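Local coordinates for encapsulated ferritin-like protein (Haliangium ochraceum, PDB 5N5F) that oxidises ferrous iron to ferric iron as a ferritin-like ferroxidase carried as cargo inside an encapsulin nanocompartment, at residues L14-E17 / T18-M21. Sequence-based numbering, arbitrary orientation.
Sequences LSEE and TKNM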
loop_
_atom_site.group_PDB
_atom_site.type_symbol
_atom_site.label_atom_id
_atom_site.label_comp_id
_atom_site.label_asym_id
_atom_site.label_seq_id
_atom_site.Cartn_x
_atom_site.Cartn_y
_atom_site.Cartn_z
ATOM N N LEU B 14 -9.726 -15.857 -18.436
ATOM C CA LEU B 14 -8.654 -15.281 -19.234
ATOM C C LEU B 14 -8.018 -16.354 -20.105
ATOM O O LEU B 14 -7.744 -17.466 -19.642
ATOM C CB LEU B 14 -7.587 -14.650 -18.334
ATOM C CG LEU B 14 -8.071 -13.623 -17.310
ATOM C CD1 LEU B 14 -6.928 -13.186 -16.400
ATOM C CD2 LEU B 14 -8.684 -12.420 -18.001
ATOM N N SER B 15 -7.779 -16.016 -21.369
ATOM C CA SER B 15 -7.053 -16.920 -22.248
ATOM C C SER B 15 -5.639 -17.133 -21.722
ATOM O O SER B 15 -5.081 -16.288 -21.015
ATOM C CB SER B 15 -6.998 -16.361 -23.667
ATOM O OG SER B 15 -6.147 -15.229 -23.735
ATOM N N GLU B 16 -5.056 -18.281 -22.075
ATOM C CA GLU B 16 -3.688 -18.567 -21.657
ATOM C C GLU B 16 -2.709 -17.566 -22.254
ATOM O O GLU B 16 -1.644 -17.322 -21.679
ATOM C CB GLU B 16 -3.301 -19.993 -22.052
ATOM C CG GLU B 16 -1.963 -20.459 -21.484
ATOM C CD GLU B 16 -1.966 -20.548 -19.966
ATOM O OE1 GLU B 16 -3.066 -20.579 -19.375
ATOM O OE2 GLU B 16 -0.871 -20.586 -19.365
ATOM N N GLU B 17 -3.052 -16.972 -23.398
ATOM C CA GLU B 17 -2.189 -15.952 -23.985
ATOM C C GLU B 17 -2.235 -14.666 -23.171
ATOM O O GLU B 17 -1.203 -14.019 -22.961
ATOM C CB GLU B 17 -2.595 -15.686 -25.434
ATOM C CG GLU B 17 -2.333 -16.854 -26.379
ATOM C CD GLU B 17 -3.279 -18.022 -26.159
ATOM O OE1 GLU B 17 -4.436 -17.785 -25.749
ATOM O OE2 GLU B 17 -2.863 -19.176 -26.390
ATOM N N THR B 18 -3.423 -14.282 -22.700
ATOM C CA THR B 18 -3.530 -13.112 -21.836
ATOM C C THR B 18 -2.702 -13.292 -20.571
ATOM O O THR B 18 -2.009 -12.364 -20.136
ATOM C CB THR B 18 -4.995 -12.852 -21.485
ATOM O OG1 THR B 18 -5.730 -12.564 -22.681
ATOM C CG2 THR B 18 -5.129 -11.674 -20.527
ATOM N N LYS B 19 -2.756 -14.482 -19.969
ATOM C CA LYS B 19 -2.033 -14.709 -18.722
ATOM C C LYS B 19 -0.525 -14.717 -18.946
ATOM O O LYS B 19 0.230 -14.193 -18.120
ATOM C CB LYS B 19 -2.496 -16.018 -18.083
ATOM C CG LYS B 19 -3.970 -16.015 -17.696
ATOM C CD LYS B 19 -4.265 -17.008 -16.583
ATOM C CE LYS B 19 -4.268 -18.441 -17.085
ATOM N NZ LYS B 19 -5.607 -18.845 -17.587
ATOM N N ASN B 20 -0.066 -15.301 -20.056
ATOM C CA ASN B 20 1.359 -15.252 -20.367
ATOM C C ASN B 20 1.801 -13.838 -20.716
ATOM O O ASN B 20 2.929 -13.447 -20.398
ATOM C CB ASN B 20 1.682 -16.211 -21.512
ATOM C CG ASN B 20 1.610 -17.664 -21.088
ATOM O OD1 ASN B 20 2.036 -18.026 -19.990
ATOM N ND2 ASN B 20 1.065 -18.506 -21.957
ATOM N N MET B 21 0.935 -13.063 -21.370
ATOM C CA MET B 21 1.242 -11.659 -21.617
ATOM C C MET B 21 1.305 -10.878 -20.311
ATOM O O MET B 21 2.123 -9.963 -20.163
ATOM C CB MET B 21 0.192 -11.056 -22.548
ATOM C CG MET B 21 0.573 -9.711 -23.136
ATOM S SD MET B 21 2.063 -9.746 -24.157
ATOM C CE MET B 21 1.748 -11.140 -25.234
#
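Ser15 OG donates to Thr18 OG1 over 2.9 Å, joining two hydroxyls at the start of helix 16-44. With chi1 at 70°, the Ser15 hydroxyl sits between its own backbone N and carbonyl carbon, and from there it overhangs the first turn, 3.1 Å from Thr18 N. Thr18 OG1 in turn is hydrogen-bonded to the carboxylate of Asp43 of a second subunit, which also takes a weak bond from Ser15 N. Ser15 is the N-cap of helix 16-44, the first long helix of the antiparallel pair in this EncFtn domain, and in the decameric ring this helix start is tied directly to a neighbour. Behind the cap the regular i to i+4 bonds begin: Lys19 N reaches Ser15 O at 3.1 Å, Asn20 N reaches Glu16 O at 3.0 Å, and Met21 N reaches Glu17 O at 2.8 Å. Lys19 doubles back along the turn, its chain bent at chi3 and chi4, and lays CG 3.9 Å from Leu14 CB. Its ammonium is hydrogen-bonded to Ala11 O, more weakly to Leu14 O, and forms a long salt bridge with Glu16 OE1, 3.6 Å from NZ. The other carboxylate oxygen, Glu16 OE2, is hydrogen-bonded to Ser46 OG of a third subunit, the same hydroxyl to which Asn20 ND2 is hydrogen-bonded; the carboxylate and amide planes stand 79° apart as they converge on it. Were Glu16 an alanine, Lys19 would probably lose its carboxylate mate and Ser46 of the third subunit one of the two bonds described.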